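Uncharacterized protein Rv2277c (Mycobacterium tuberculosis, PDB 5VUG) probably hydrolyses phosphoric diesters, as a glycerophosphodiester phosphodiesterase domain built on a TIM-barrel fold. Local coordinates at residues A115-P118 / D119-L122; A139-L142 / T143-G146; T145-A148 / G149-I152. All coordinates share one frame; numbering follows the deposited sequence.

Contact 1: A115-P118 / D119-L122. With CA (calcium ion), chain B.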
loop_
_atom_site.group_PDB
_atom_site.type_symbol
_atom_site.label_atom_id
_atom_site.label_comp_id
_atom_site.label_asym_id
_atom_site.label_seq_id
_atom_site.Cartn_x
_atom_site.Cartn_y
_atom_site.Cartn_z
ATOM N N ALA A 115 -22.934 -6.346 33.688
ATOM C CA ALA A 115 -22.191 -5.261 34.317
ATOM C C ALA A 115 -22.254 -3.975 33.512
ATOM O O ALA A 115 -21.590 -3.001 33.877
ATOM C CB ALA A 115 -20.724 -5.658 34.518
ATOM N N THR A 116 -23.028 -3.949 32.425
ATOM C CA THR A 116 -23.148 -2.740 31.639
ATOM C C THR A 116 -24.591 -2.253 31.659
ATOM O O THR A 116 -25.526 -3.057 31.788
ATOM C CB THR A 116 -22.697 -2.940 30.183
ATOM O OG1 THR A 116 -23.494 -3.953 29.563
ATOM C CG2 THR A 116 -21.235 -3.338 30.122
ATOM N N PRO A 117 -24.802 -0.947 31.548
ATOM C CA PRO A 117 -26.163 -0.400 31.606
ATOM C C PRO A 117 -26.920 -0.682 30.320
ATOM O O PRO A 117 -26.314 -0.992 29.280
ATOM C CB PRO A 117 -25.927 1.105 31.802
ATOM C CG PRO A 117 -24.576 1.345 31.243
ATOM C CD PRO A 117 -23.776 0.105 31.527
ATOM N N PRO A 118 -28.256 -0.579 30.349
ATOM C CA PRO A 118 -29.059 -1.054 29.211
ATOM C C PRO A 118 -28.871 -0.243 27.946
ATOM O O PRO A 118 -29.170 -0.747 26.854
ATOM C CB PRO A 118 -30.500 -0.948 29.729
ATOM C CG PRO A 118 -30.423 0.074 30.840
ATOM C CD PRO A 118 -29.097 -0.154 31.481
ATOM N N ASP A 119 -28.381 0.988 28.054
ATOM C CA ASP A 119 -28.146 1.828 26.892
ATOM C C ASP A 119 -26.801 1.573 26.227
ATOM O O ASP A 119 -26.543 2.139 25.163
ATOM C CB ASP A 119 -28.110 3.278 27.352
ATOM C CG ASP A 119 -27.062 3.495 28.411
ATOM O OD1 ASP A 119 -27.315 3.129 29.578
ATOM O OD2 ASP A 119 -25.959 3.966 28.064
HETATM N N MSE A 120 -25.916 0.788 26.823
HETATM C CA MSE A 120 -24.561 0.781 26.290
HETATM C C MSE A 120 -24.286 -0.207 25.172
HETATM O O MSE A 120 -24.537 -1.415 25.287
HETATM C CB MSE A 120 -23.499 0.658 27.364
HETATM C CG MSE A 120 -22.105 0.988 26.807
HETATM SE SE MSE A 120 -20.968 0.937 28.214
HETATM C CE MSE A 120 -21.556 2.557 29.070
ATOM N N THR A 121 -23.747 0.343 24.090
ATOM C CA THR A 121 -23.394 -0.464 22.937
ATOM C C THR A 121 -22.163 -1.288 23.275
ATOM O O THR A 121 -21.183 -0.768 23.827
ATOM C CB THR A 121 -23.112 0.446 21.742
ATOM O OG1 THR A 121 -24.243 1.304 21.519
ATOM C CG2 THR A 121 -22.849 -0.389 20.491
ATOM N N LEU A 122 -22.226 -2.577 22.961
ATOM C CA LEU A 122 -21.121 -3.507 23.162
ATOM C C LEU A 122 -20.540 -3.863 21.802
ATOM O O LEU A 122 -21.279 -4.214 20.876
ATOM C CB LEU A 122 -21.629 -4.787 23.827
ATOM C CG LEU A 122 -22.480 -4.593 25.085
ATOM C CD1 LEU A 122 -22.919 -5.931 25.642
ATOM C CD2 LEU A 122 -21.704 -3.785 26.127
HETATM CA CA CA B . -26.074 3.284 23.210
HETATM O O HOH W 1 -26.097 5.052 24.931
HETATM O O HOH W 2 -23.761 3.235 23.753
#

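Contact 2: A139-L142 / T143-G146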
loop_
_atom_site.group_PDB
_atom_site.type_symbol
_atom_site.label_atom_id
_atom_site.label_comp_id
_atom_site.label_asym_id
_atom_site.label_seq_id
_atom_site.Cartn_x
_atom_site.Cartn_y
_atom_site.Cartn_z
ATOM N N ALA A 139 -23.907 -16.088 19.916
ATOM C CA ALA A 139 -25.273 -15.817 19.482
ATOM C C ALA A 139 -26.282 -16.273 20.528
ATOM O O ALA A 139 -27.252 -15.561 20.814
ATOM C CB ALA A 139 -25.545 -16.485 18.130
ATOM N N GLN A 140 -26.061 -17.447 21.124
ATOM C CA GLN A 140 -27.006 -17.966 22.107
ATOM C C GLN A 140 -27.065 -17.090 23.352
ATOM O O GLN A 140 -28.160 -16.822 23.867
ATOM C CB GLN A 140 -26.665 -19.411 22.449
ATOM C CG GLN A 140 -26.975 -20.367 21.308
ATOM C CD GLN A 140 -26.487 -21.769 21.587
ATOM O OE1 GLN A 140 -26.870 -22.386 22.588
ATOM N NE2 GLN A 140 -25.622 -22.277 20.714
ATOM N N VAL A 141 -25.909 -16.630 23.847
ATOM C CA VAL A 141 -25.907 -15.707 24.984
ATOM C C VAL A 141 -26.629 -14.416 24.625
ATOM O O VAL A 141 -27.454 -13.912 25.393
ATOM C CB VAL A 141 -24.476 -15.420 25.473
ATOM C CG1 VAL A 141 -24.494 -14.264 26.488
ATOM C CG2 VAL A 141 -23.855 -16.653 26.100
ATOM N N LEU A 142 -26.311 -13.845 23.464
ATOM C CA LEU A 142 -26.938 -12.579 23.089
ATOM C C LEU A 142 -28.446 -12.726 22.954
ATOM O O LEU A 142 -29.196 -11.812 23.318
ATOM C CB LEU A 142 -26.328 -12.047 21.798
ATOM C CG LEU A 142 -24.878 -11.592 21.954
ATOM C CD1 LEU A 142 -24.324 -11.166 20.607
ATOM C CD2 LEU A 142 -24.752 -10.461 22.985
ATOM N N THR A 143 -28.907 -13.873 22.431
ATOM C CA THR A 143 -30.339 -14.123 22.290
ATOM C C THR A 143 -31.011 -14.240 23.650
ATOM O O THR A 143 -32.042 -13.604 23.905
ATOM C CB THR A 143 -30.569 -15.419 21.500
ATOM O OG1 THR A 143 -30.145 -15.252 20.145
ATOM C CG2 THR A 143 -32.046 -15.797 21.518
ATOM N N ARG A 144 -30.445 -15.069 24.530
ATOM C CA ARG A 144 -31.082 -15.349 25.810
ATOM C C ARG A 144 -31.060 -14.141 26.736
ATOM O O ARG A 144 -32.015 -13.928 27.495
ATOM C CB ARG A 144 -30.422 -16.558 26.464
ATOM C CG ARG A 144 -31.143 -17.045 27.703
ATOM C CD ARG A 144 -30.602 -18.384 28.151
ATOM N NE ARG A 144 -29.160 -18.468 27.938
ATOM C CZ ARG A 144 -28.262 -17.868 28.710
ATOM N NH1 ARG A 144 -28.664 -17.138 29.744
ATOM N NH2 ARG A 144 -26.967 -17.993 28.443
ATOM N N THR A 145 -29.995 -13.332 26.684
ATOM C CA THR A 145 -29.938 -12.134 27.512
ATOM C C THR A 145 -30.707 -10.962 26.919
ATOM O O THR A 145 -30.954 -9.987 27.635
ATOM C CB THR A 145 -28.492 -11.685 27.742
ATOM O OG1 THR A 145 -27.883 -11.334 26.491
ATOM C CG2 THR A 145 -27.687 -12.774 28.425
ATOM N N GLY A 146 -31.067 -11.019 25.638
ATOM C CA GLY A 146 -31.701 -9.889 24.987
ATOM C C GLY A 146 -30.753 -8.768 24.631
ATOM O O GLY A 146 -31.203 -7.660 24.326
#

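Contact 3: T145-A148 / G149-I152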
loop_
_atom_site.group_PDB
_atom_site.type_symbol
_atom_site.label_atom_id
_atom_site.label_comp_id
_atom_site.label_asym_id
_atom_site.label_seq_id
_atom_site.Cartn_x
_atom_site.Cartn_y
_atom_site.Cartn_z
ATOM N N THR A 145 -29.995 -13.332 26.684
ATOM C CA THR A 145 -29.938 -12.134 27.512
ATOM C C THR A 145 -30.707 -10.962 26.919
ATOM O O THR A 145 -30.954 -9.987 27.635
ATOM C CB THR A 145 -28.492 -11.685 27.742
ATOM O OG1 THR A 145 -27.883 -11.334 26.491
ATOM C CG2 THR A 145 -27.687 -12.774 28.425
ATOM N N GLY A 146 -31.067 -11.019 25.638
ATOM C CA GLY A 146 -31.701 -9.889 24.987
ATOM C C GLY A 146 -30.753 -8.768 24.631
ATOM O O GLY A 146 -31.203 -7.660 24.326
ATOM N N ALA A 147 -29.450 -9.024 24.645
ATOM C CA ALA A 147 -28.465 -7.994 24.354
ATOM C C ALA A 147 -28.080 -7.937 22.883
ATOM O O ALA A 147 -27.238 -7.116 22.513
ATOM C CB ALA A 147 -27.213 -8.185 25.220
ATOM N N ALA A 148 -28.669 -8.786 22.032
ATOM C CA ALA A 148 -28.292 -8.757 20.622
ATOM C C ALA A 148 -28.549 -7.390 20.000
ATOM O O ALA A 148 -27.804 -6.967 19.112
ATOM C CB ALA A 148 -29.007 -9.863 19.839
ATOM N N GLY A 149 -29.579 -6.681 20.464
ATOM C CA GLY A 149 -29.930 -5.398 19.891
ATOM C C GLY A 149 -28.966 -4.279 20.204
ATOM O O GLY A 149 -29.025 -3.236 19.542
ATOM N N ARG A 150 -28.083 -4.462 21.185
ATOM C CA ARG A 150 -27.101 -3.439 21.525
ATOM C C ARG A 150 -25.673 -3.932 21.351
ATOM O O ARG A 150 -24.740 -3.281 21.831
ATOM C CB ARG A 150 -27.325 -2.879 22.934
ATOM C CG ARG A 150 -27.092 -3.872 24.068
ATOM C CD ARG A 150 -27.391 -3.171 25.395
ATOM N NE ARG A 150 -27.356 -4.055 26.557
ATOM C CZ ARG A 150 -26.361 -4.085 27.443
ATOM N NH1 ARG A 150 -25.305 -3.292 27.292
ATOM N NH2 ARG A 150 -26.418 -4.909 28.480
ATOM N N SER A 151 -25.474 -5.052 20.651
ATOM C CA SER A 151 -24.151 -5.641 20.486
ATOM C C SER A 151 -23.766 -5.699 19.011
ATOM O O SER A 151 -24.600 -6.026 18.152
ATOM C CB SER A 151 -24.098 -7.052 21.102
ATOM O OG SER A 151 -24.412 -7.011 22.485
ATOM N N ILE A 152 -22.498 -5.389 18.728
ATOM C CA ILE A 152 -21.934 -5.396 17.378
ATOM C C ILE A 152 -20.787 -6.398 17.371
ATOM O O ILE A 152 -19.828 -6.248 18.134
ATOM C CB ILE A 152 -21.419 -4.000 16.986
ATOM C CG1 ILE A 152 -22.537 -2.951 17.070
ATOM C CG2 ILE A 152 -20.763 -4.021 15.590
ATOM C CD1 ILE A 152 -23.674 -3.174 16.092
HETATM O O HOH W 3 -29.976 -5.284 26.351
HETATM O O HOH W 4 -25.843 -8.423 17.841
#

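Contact 1: A115-P118 / D119-L122
P117 and M120 meet where the chain turns from helix 109-114 into strand 121-125: a type I beta turn runs from P117 to M120, closed by M120 N bonding to P117 O at 3.1 Å. The bond is nearly straight at the hydrogen (169°), yet the donor stands 50° out of the carbonyl plane. On the side-chain side, M120 (selenomethionine) leaves the backbone with CG anti to N (chi1 -166°) and bends at its last torsion, which lays CE against the proline ring, 3.9 Å from P117 CG. D119 comes to the same ring obliquely, its carboxylate oxygen OD1 lying 3.3 Å from P117 CB. Past the turn, L122 CD2 reaches back to T116, touching both branches of the threonine, OG1 and CG2. D119 O binds the calcium ion at 2.3 Å; two waters also ligate the metal, one of them accepting from T121 N. T116 OG1 bonds to I113 O, tying the loop to helix 109-114, and to R150 NH1, from the loop that leads into strand 151-154. P117 packs on V35 of helix 28-36, while M120 and L122 both lean on M42 of strand 41-48, the parallel neighbour of strand 121-125.

Contact 2: A139-L142 / T143-G146
T143 and T145 each fold a hydroxyl back onto a carbonyl four residues earlier, so two oxygens in the last turns of helix 134-145 are gripped twice. A139 O takes T143 N at 2.9 Å and T143 OG1 at 3.0 Å; the two donors arrive from opposite faces of the carbonyl plane, the hydroxyl well out of it. V141 O likewise accepts T145 N, nearly along the C=O axis, and T145 OG1 at 2.8 Å, tilted 33° from the plane. The two hydroxyls get there by different rotations: T143 OG1 lies beside its backbone N (chi1 -68°), whereas T145 OG1 sits between N and the carbonyl carbon (chi1 63°), leaving CG2 to approach V141 CG1 at 4.0 Å. Between them R144 N keeps the ordinary helical bond to Q140 O. G146, with positive phi, is the first residue to leave the helix.

Further out, R144 bends at chi3 and brings NH2 obliquely to within 4.1 Å of V141 CG2, while its NH1 forms a salt bridge with E110. Q140 NE2 bonds to S136 OG, one turn earlier. V141, L142 and T145 all pack on I113 of helix 109-114, the preceding helix of the barrel's outer layer, and L142 and A139 also rest on L170 in the loop before strand 171-172.

Contact 3: T145-A148 / G149-I152
A148 and G149 form a short 3-10 turn between helix 134-145 and strand 151-154, an alpha-to-beta connection of the TIM barrel, and A147 O accepts from both R150 N and S151 OG. R150 N reaches this oxygen at 3.1 Å, and S151 OG at 2.8 Å. Each donor stands well out of the carbonyl plane, on opposite faces, so two bonds grip the oxygen from its two sides. S151 can do this because its OG is turned beside its own backbone N (chi1 -59°), which brings it to A147 O. A longer, weak bond joins S151 N to A148 O. The A147 methyl, CB, lies near the same hydroxyl and meets the R150 guanidinium obliquely.

R150 sets out with CG between its backbone N and carbonyl carbon (chi1 66°), which holds CG 3.6 Å from A147 O; from there the chain runs extended to NE. Its far end works beyond the turn: NH1 bonds to M120 O, and NH2 makes a weak bond to I113 O, so one guanidinium links this connection to the one before strand 121-125. L142 of helix 134-145 packs on A147, A148 and S151, and backbone bonds from R150 and I152 to L122 join the strand to its neighbour. Two waters bond to the turn and its surroundings. One lies at the edge of the guanidinium, in its plane, accepting from R150 NE and donating weakly to G146 O. The other donates to A148 O at 2.8 Å and to S151 O at 2.7 Å, spanning the two carbonyls.

How the contacts relate
Along the chain the three contacts run in series: contact 1 enters strand 121-125, contact 2 winds up helix 134-145, and contact 3, which shares T145 and G146 with contact 2, leads into strand 151-154. Together they follow a right-handed beta-alpha-beta unit of the TIM barrel. Contacts 1 and 3 lie about 9 Å apart between centres and touch as neighbouring parallel strands. Contacts 2 and 3, centres about 7 Å apart, touch where the end of the helix meets the loop that follows it. Contacts 1 and 2, centres about 14 Å apart, do not touch. The two parallel strands and the helix between them thus form one segment of the barrel wall.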